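Local coordinates for protein general negative regulator of transcription subunit 2 (Saccharomyces cerevisiae, PDB 4BY6) that acts as a core subunit of the CCR4-NOT complex, which deadenylates mRNA in the cytoplasm and regulates transcription, and is required for the integrity of that complex, at residues E[121-124]-E[125-129]; E[105-109]-E[110-114]; E[72-76]-E[77-81]. One frame throughout, in Å; residues are numbered along the deposited sequence.

Contact 1: residues E[121-124]-E[125-129]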
loop_
_atom_site.group_PDB
_atom_site.type_symbol
_atom_site.label_atom_id
_atom_site.label_comp_id
_atom_site.label_asym_id
_atom_site.label_seq_id
_atom_site.Cartn_x
_atom_site.Cartn_y
_atom_site.Cartn_z
ATOM N N GLY E 121 -12.413 32.745 -5.508
ATOM C CA GLY E 121 -13.079 33.650 -4.586
ATOM C C GLY E 121 -12.162 34.390 -3.635
ATOM O O GLY E 121 -12.524 34.664 -2.485
ATOM N N THR E 122 -10.963 34.686 -4.120
ATOM C CA THR E 122 -9.941 35.365 -3.345
ATOM C C THR E 122 -9.354 36.551 -4.086
ATOM O O THR E 122 -9.486 36.644 -5.314
ATOM C CB THR E 122 -8.782 34.429 -3.022
ATOM O OG1 THR E 122 -8.134 34.047 -4.245
ATOM C CG2 THR E 122 -9.285 33.216 -2.321
ATOM N N VAL E 123 -8.635 37.398 -3.352
ATOM C CA VAL E 123 -7.924 38.535 -3.937
ATOM C C VAL E 123 -6.968 38.102 -5.062
ATOM O O VAL E 123 -6.913 38.739 -6.124
ATOM C CB VAL E 123 -7.110 39.299 -2.856
ATOM C CG1 VAL E 123 -6.154 40.310 -3.483
ATOM C CG2 VAL E 123 -8.034 39.987 -1.886
ATOM N N ILE E 124 -6.232 37.016 -4.849
ATOM C CA ILE E 124 -5.235 36.637 -5.830
ATOM C C ILE E 124 -5.908 36.153 -7.141
ATOM O O ILE E 124 -5.386 36.369 -8.231
ATOM C CB ILE E 124 -4.264 35.570 -5.245
ATOM C CG1 ILE E 124 -3.049 35.380 -6.158
ATOM C CG2 ILE E 124 -4.954 34.257 -5.031
ATOM C CD1 ILE E 124 -2.345 36.693 -6.515
ATOM N N GLN E 125 -7.097 35.568 -7.057
ATOM C CA GLN E 125 -7.782 35.167 -8.284
ATOM C C GLN E 125 -8.165 36.416 -9.086
ATOM O O GLN E 125 -7.936 36.476 -10.299
ATOM C CB GLN E 125 -9.021 34.319 -7.983
ATOM C CG GLN E 125 -9.735 33.795 -9.236
ATOM C CD GLN E 125 -10.914 32.889 -8.926
ATOM O OE1 GLN E 125 -11.837 33.256 -8.196
ATOM N NE2 GLN E 125 -10.881 31.689 -9.478
ATOM N N GLU E 126 -8.710 37.419 -8.404
ATOM C CA GLU E 126 -9.048 38.671 -9.061
ATOM C C GLU E 126 -7.806 39.396 -9.638
ATOM O O GLU E 126 -7.854 39.993 -10.728
ATOM C CB GLU E 126 -9.779 39.593 -8.095
ATOM C CG GLU E 126 -10.214 40.910 -8.715
ATOM C CD GLU E 126 -11.416 40.762 -9.637
ATOM O OE1 GLU E 126 -12.075 39.697 -9.623
ATOM O OE2 GLU E 126 -11.685 41.713 -10.396
ATOM N N LEU E 127 -6.701 39.373 -8.906
ATOM C CA LEU E 127 -5.526 40.072 -9.383
ATOM C C LEU E 127 -4.938 39.363 -10.619
ATOM O O LEU E 127 -4.543 40.012 -11.597
ATOM C CB LEU E 127 -4.498 40.202 -8.261
ATOM C CG LEU E 127 -4.819 41.198 -7.134
ATOM C CD1 LEU E 127 -3.609 41.380 -6.260
ATOM C CD2 LEU E 127 -5.291 42.564 -7.638
ATOM N N THR E 128 -4.911 38.037 -10.600
ATOM C CA THR E 128 -4.434 37.305 -11.768
ATOM C C THR E 128 -5.397 37.460 -12.957
ATOM O O THR E 128 -4.981 37.487 -14.104
ATOM C CB THR E 128 -4.223 35.815 -11.461
ATOM O OG1 THR E 128 -5.385 35.280 -10.814
ATOM C CG2 THR E 128 -3.019 35.645 -10.550
ATOM N N TYR E 129 -6.687 37.542 -12.688
ATOM C CA TYR E 129 -7.613 37.838 -13.759
ATOM C C TYR E 129 -7.284 39.197 -14.392
ATOM O O TYR E 129 -7.225 39.330 -15.616
ATOM C CB TYR E 129 -9.058 37.833 -13.253
ATOM C CG TYR E 129 -10.013 38.470 -14.237
ATOM C CD1 TYR E 129 -10.503 37.750 -15.306
ATOM C CD2 TYR E 129 -10.379 39.813 -14.126
ATOM C CE1 TYR E 129 -11.373 38.322 -16.212
ATOM C CE2 TYR E 129 -11.242 40.397 -15.034
ATOM C CZ TYR E 129 -11.738 39.644 -16.078
ATOM O OH TYR E 129 -12.589 40.201 -17.007
#
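The N-cap and first turns of helix 123-134 bring Gly121 and Thr122 against Gln125, four and three residues on. Thr122 is the N-cap residue. Its OG1 stands between the backbone N and the carbonyl carbon of its own residue (chi1 64°), from where it takes a weak capping bond from Gln125 N at 3.4 Å; its stronger partner is the carbonyl of His119. Gln125 answers with its side chain. With CG anti to the backbone N (chi1 -176°) and the chain extended beyond it, its amide reaches back past the helix start, and OE1 accepts from Gly121 N at 2.8 Å, the donor standing above the amide plane. The N-H taken up is that of the residue just before the N-cap, so the definition of a capping box is not met. The other end of the amide, NE2, bonds to the carbonyl of Phe116, so both ends fix the rotation of the group.

Behind the cap the regular pattern begins with Glu126 N to Thr122 O at 3.3 Å and Leu127 N to Val123 O at 2.9 Å. Val123 and Leu127 lie alongside each other, pointing the same way, with CG1 of Val123 3.9 Å from CD1 of Leu127. Thr128 folds its hydroxyl back onto the helix, where OG1 lies 2.8 Å from Ile124 O and 2.9 Å from Gln125 O.

Ile124 and Leu127 rest on Val104 of helix 101-104, while Thr128 faces Leu112, Leu115 and Phe116 of helix 109-118; another protein chain meets the helix start, where a polar side chain bonds to Ile124 N.

Contact 2: residues E[105-109]-E[110-114]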
loop_
_atom_site.group_PDB
_atom_site.type_symbol
_atom_site.label_atom_id
_atom_site.label_comp_id
_atom_site.label_asym_id
_atom_site.label_seq_id
_atom_site.Cartn_x
_atom_site.Cartn_y
_atom_site.Cartn_z
ATOM N N ALA E 105 2.437 41.268 -11.100
ATOM C CA ALA E 105 3.013 41.613 -12.388
ATOM C C ALA E 105 4.344 40.925 -12.690
ATOM O O ALA E 105 4.749 40.858 -13.850
ATOM C CB ALA E 105 3.210 43.131 -12.465
ATOM N N LEU E 106 5.038 40.441 -11.663
ATOM C CA LEU E 106 6.369 39.863 -11.874
ATOM C C LEU E 106 6.281 38.424 -12.332
ATOM O O LEU E 106 7.270 37.845 -12.756
ATOM C CB LEU E 106 7.207 39.935 -10.600
ATOM C CG LEU E 106 7.551 41.336 -10.127
ATOM C CD1 LEU E 106 8.184 41.234 -8.785
ATOM C CD2 LEU E 106 8.482 41.920 -11.093
ATOM N N PHE E 107 5.087 37.852 -12.240
ATOM C CA PHE E 107 4.908 36.437 -12.530
ATOM C C PHE E 107 4.652 36.184 -14.010
ATOM O O PHE E 107 4.081 37.031 -14.704
ATOM C CB PHE E 107 3.747 35.874 -11.711
ATOM C CG PHE E 107 3.899 36.066 -10.236
ATOM C CD1 PHE E 107 5.157 36.017 -9.640
ATOM C CD2 PHE E 107 2.784 36.267 -9.428
ATOM C CE1 PHE E 107 5.294 36.177 -8.259
ATOM C CE2 PHE E 107 2.919 36.425 -8.046
ATOM C CZ PHE E 107 4.170 36.376 -7.469
ATOM N N GLN E 108 5.067 35.015 -14.493
ATOM C CA GLN E 108 4.749 34.637 -15.860
ATOM C C GLN E 108 3.290 34.158 -16.027
ATOM O O GLN E 108 2.633 33.742 -15.053
ATOM C CB GLN E 108 5.717 33.562 -16.316
ATOM C CG GLN E 108 7.155 33.973 -16.133
ATOM C CD GLN E 108 8.097 32.977 -16.752
ATOM O OE1 GLN E 108 7.701 32.186 -17.615
ATOM N NE2 GLN E 108 9.341 32.980 -16.301
ATOM N N ASP E 109 2.812 34.171 -17.271
ATOM C CA ASP E 109 1.428 33.809 -17.561
ATOM C C ASP E 109 1.040 32.511 -16.850
ATOM O O ASP E 109 0.020 32.466 -16.147
ATOM C CB ASP E 109 1.198 33.636 -19.076
ATOM C CG ASP E 109 1.346 34.936 -19.878
ATOM O OD1 ASP E 109 1.382 36.046 -19.287
ATOM O OD2 ASP E 109 1.454 34.823 -21.129
ATOM N N GLU E 110 1.856 31.468 -17.018
ATOM C CA GLU E 110 1.543 30.174 -16.413
ATOM C C GLU E 110 1.360 30.289 -14.913
ATOM O O GLU E 110 0.406 29.733 -14.368
ATOM C CB GLU E 110 2.618 29.141 -16.703
ATOM C CG GLU E 110 2.346 28.284 -17.890
ATOM C CD GLU E 110 3.149 28.721 -19.068
ATOM O OE1 GLU E 110 3.423 29.948 -19.159
ATOM O OE2 GLU E 110 3.511 27.843 -19.887
ATOM N N THR E 111 2.241 31.028 -14.241
ATOM C CA THR E 111 2.082 31.179 -12.794
ATOM C C THR E 111 0.742 31.825 -12.419
ATOM O O THR E 111 0.075 31.375 -11.470
ATOM C CB THR E 111 3.256 31.966 -12.208
ATOM O OG1 THR E 111 4.422 31.145 -12.321
ATOM C CG2 THR E 111 3.035 32.301 -10.724
ATOM N N LEU E 112 0.319 32.826 -13.196
ATOM C CA LEU E 112 -0.983 33.467 -12.999
ATOM C C LEU E 112 -2.140 32.465 -13.229
ATOM O O LEU E 112 -3.131 32.444 -12.466
ATOM C CB LEU E 112 -1.141 34.653 -13.945
ATOM C CG LEU E 112 -0.083 35.751 -13.970
ATOM C CD1 LEU E 112 -0.389 36.699 -15.117
ATOM C CD2 LEU E 112 -0.057 36.487 -12.653
ATOM N N PHE E 113 -2.011 31.636 -14.267
ATOM C CA PHE E 113 -3.008 30.606 -14.513
ATOM C C PHE E 113 -3.131 29.678 -13.296
ATOM O O PHE E 113 -4.234 29.351 -12.846
ATOM C CB PHE E 113 -2.652 29.788 -15.750
ATOM C CG PHE E 113 -2.802 30.528 -17.037
ATOM C CD1 PHE E 113 -3.786 31.492 -17.190
ATOM C CD2 PHE E 113 -1.970 30.235 -18.114
ATOM C CE1 PHE E 113 -3.937 32.155 -18.397
ATOM C CE2 PHE E 113 -2.106 30.898 -19.330
ATOM C CZ PHE E 113 -3.078 31.863 -19.476
ATOM N N PHE E 114 -1.981 29.236 -12.794
ATOM C CA PHE E 114 -1.918 28.375 -11.624
ATOM C C PHE E 114 -2.681 28.978 -10.441
ATOM O O PHE E 114 -3.555 28.336 -9.839
ATOM C CB PHE E 114 -0.469 28.145 -11.237
ATOM C CG PHE E 114 -0.297 27.260 -10.059
ATOM C CD1 PHE E 114 -0.103 25.893 -10.232
ATOM C CD2 PHE E 114 -0.319 27.790 -8.768
ATOM C CE1 PHE E 114 0.059 25.049 -9.138
ATOM C CE2 PHE E 114 -0.158 26.953 -7.652
ATOM C CZ PHE E 114 0.034 25.583 -7.841
#
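Phe107 and Leu112 meet across the start of helix 109-118, with CD2 of the leucine 4.0 Å from CB of the phenylalanine and near the plane of its ring, at the edge. Thr111 adds its methyl, CG2, obliquely at 3.8 Å from Phe107 CB. That methyl is anti to the backbone N, an orientation that leaves OG1 to polar and acidic side chains of another protein chain.

The tighter part is the first turn itself. Phe113 N bonds to Asp109 O at 2.9 Å, and the same carbonyl oxygen sits over one face of the Phe113 ring, 3.4 Å above its plane and toward the rim. The ring also stacks on Phe171 and meets Trp137 edge-to-face, so an alanine here would probably leave these aromatic partners facing a gap and uncover the Asp109 carbonyl. The carboxylate of Asp109 is taken up by a salt bridge from OD1 to Arg135 and, weakly, by Trp137 at OD2. By contrast, Gln108 is exposed at the N-cap and contributes chiefly its backbone, O accepting from Leu112 N at 3.1 Å.

The pairing of Phe107, just before the N-cap, with Leu112 in the first turn is that of a hydrophobic staple at a helix N terminus.

Contact 3: residues E[72-76]-E[77-81]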
loop_
_atom_site.group_PDB
_atom_site.type_symbol
_atom_site.label_atom_id
_atom_site.label_comp_id
_atom_site.label_asym_id
_atom_site.label_seq_id
_atom_site.Cartn_x
_atom_site.Cartn_y
_atom_site.Cartn_z
ATOM N N PHE E 72 6.548 12.564 3.121
ATOM C CA PHE E 72 7.580 13.363 2.460
ATOM C C PHE E 72 8.348 14.196 3.471
ATOM O O PHE E 72 7.839 14.516 4.543
ATOM C CB PHE E 72 6.982 14.260 1.373
ATOM C CG PHE E 72 6.079 15.323 1.900
ATOM C CD1 PHE E 72 6.553 16.604 2.121
ATOM C CD2 PHE E 72 4.753 15.048 2.175
ATOM C CE1 PHE E 72 5.722 17.588 2.599
ATOM C CE2 PHE E 72 3.924 16.030 2.658
ATOM C CZ PHE E 72 4.411 17.300 2.871
ATOM N N PHE E 73 9.580 14.548 3.122
ATOM C CA PHE E 73 10.432 15.257 4.064
ATOM C C PHE E 73 10.565 16.754 3.769
ATOM O O PHE E 73 10.919 17.161 2.658
ATOM C CB PHE E 73 11.815 14.630 4.098
ATOM C CG PHE E 73 12.755 15.343 4.998
ATOM C CD1 PHE E 73 12.503 15.405 6.360
ATOM C CD2 PHE E 73 13.859 15.996 4.488
ATOM C CE1 PHE E 73 13.353 16.071 7.195
ATOM C CE2 PHE E 73 14.708 16.668 5.315
ATOM C CZ PHE E 73 14.460 16.704 6.672
ATOM N N THR E 74 10.277 17.563 4.783
ATOM C CA THR E 74 10.432 19.012 4.703
ATOM C C THR E 74 11.495 19.482 5.672
ATOM O O THR E 74 11.267 19.477 6.879
ATOM C CB THR E 74 9.137 19.734 5.046
ATOM O OG1 THR E 74 8.115 19.372 4.111
ATOM C CG2 THR E 74 9.352 21.219 5.043
ATOM N N PRO E 75 12.666 19.876 5.161
ATOM C CA PRO E 75 13.710 20.420 6.039
ATOM C C PRO E 75 13.238 21.729 6.667
ATOM O O PRO E 75 12.399 22.421 6.067
ATOM C CB PRO E 75 14.891 20.656 5.093
ATOM C CG PRO E 75 14.555 19.889 3.845
ATOM C CD PRO E 75 13.066 19.893 3.747
ATOM N N GLU E 76 13.782 22.086 7.827
ATOM C CA GLU E 76 13.294 23.265 8.529
ATOM C C GLU E 76 13.545 24.545 7.714
ATOM O O GLU E 76 12.796 25.519 7.813
ATOM C CB GLU E 76 13.940 23.347 9.916
ATOM C CG GLU E 76 13.162 24.192 10.926
ATOM C CD GLU E 76 13.790 24.198 12.313
ATOM O OE1 GLU E 76 14.957 23.768 12.446
ATOM O OE2 GLU E 76 13.108 24.625 13.274
ATOM N N SER E 77 14.583 24.514 6.884
ATOM C CA SER E 77 14.942 25.649 6.044
ATOM C C SER E 77 13.896 25.914 4.981
ATOM O O SER E 77 13.949 26.961 4.330
ATOM C CB SER E 77 16.305 25.434 5.381
ATOM O OG SER E 77 16.376 24.172 4.744
ATOM N N PHE E 78 12.983 24.956 4.777
ATOM C CA PHE E 78 11.868 25.135 3.837
ATOM C C PHE E 78 10.772 26.028 4.408
ATOM O O PHE E 78 9.916 26.520 3.674
ATOM C CB PHE E 78 11.244 23.799 3.455
ATOM C CG PHE E 78 11.925 23.103 2.326
ATOM C CD1 PHE E 78 13.255 23.330 2.046
ATOM C CD2 PHE E 78 11.215 22.230 1.515
ATOM C CE1 PHE E 78 13.872 22.682 0.994
ATOM C CE2 PHE E 78 11.830 21.582 0.466
ATOM C CZ PHE E 78 13.163 21.809 0.207
ATOM N N THR E 79 10.808 26.236 5.715
ATOM C CA THR E 79 9.764 26.968 6.405
ATOM C C THR E 79 10.288 28.240 7.078
ATOM O O THR E 79 11.465 28.323 7.441
ATOM C CB THR E 79 9.133 26.097 7.471
ATOM O OG1 THR E 79 10.102 25.858 8.509
ATOM C CG2 THR E 79 8.712 24.788 6.862
ATOM N N ASN E 80 9.381 29.190 7.291
ATOM C CA ASN E 80 9.691 30.508 7.837
ATOM C C ASN E 80 10.750 31.255 7.021
ATOM O O ASN E 80 11.720 31.784 7.561
ATOM C CB ASN E 80 10.120 30.389 9.297
ATOM C CG ASN E 80 8.998 29.888 10.179
ATOM O OD1 ASN E 80 7.983 30.566 10.349
ATOM N ND2 ASN E 80 9.170 28.696 10.746
ATOM N N ILE E 81 10.510 31.332 5.716
ATOM C CA ILE E 81 11.386 32.033 4.795
ATOM C C ILE E 81 10.948 33.483 4.685
ATOM O O ILE E 81 9.927 33.790 4.072
ATOM C CB ILE E 81 11.372 31.376 3.403
ATOM C CG1 ILE E 81 11.799 29.906 3.504
ATOM C CG2 ILE E 81 12.258 32.152 2.423
ATOM C CD1 ILE E 81 11.712 29.167 2.196
#
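Phe78 turns its CG anti to its carbonyl carbon (chi1 -85°), which swings the ring back beneath Pro75, three residues earlier. CD of the proline stands over the ring centre, 3.6 Å from the Phe78 centroid and only 8° off the ring normal, a CH-pi contact made squarely on the face. Thr79 is turned differently: chi1 of 68° places OG1 between the backbone N and the carbonyl carbon, and from there it donates to Glu76 O over 2.8 Å.

These side chains ride on one short 3-10 turn. Phe78 N reaches Pro75 O at 2.9 Å, and Thr79 N reaches Glu76 O at 3.0 Å, each three residues back and each from above the carbonyl plane. Glu76 O is therefore gripped twice by the same residue, through the backbone N-H and the hydroxyl of Thr79. On the flank of the turn the methyl of Thr74 closes in obliquely, its CG2 lying 3.6 Å from Phe78 CB and 4.1 Å from Thr79 CG2.

Other protein chains cover the loop: one hydrogen-bonds to Ser77 OG through an acidic side chain and to Phe78 O and Thr79 O, while a second packs on Thr74. Within the turn two carbonyls are satisfied, one of them doubly, and the Phe78 ring is covered on one face by Pro75 while it meets the first of those chains edge-to-face.

From the N terminus, contact 3 comes first, closing a single 3-10 turn in the long loop that runs toward helix 101-104. Contact 2 follows, turning the loop after helix 101-104 into helix 109-118, and contact 1 then starts helix 123-134. The three lie in series, none enclosing or crossing another. Contacts 1 and 2 touch, with Thr128 CB 3.7 Å from Leu112 O, so two successive helices pack together, the first turn of helix 109-118 against the middle of helix 123-134. Contact 3 stands apart, its nearest atoms about 13 Å from those of contact 2, in a region covered by other subunits. All three belong to the NOT2/NOT3/NOT5 C-terminal region.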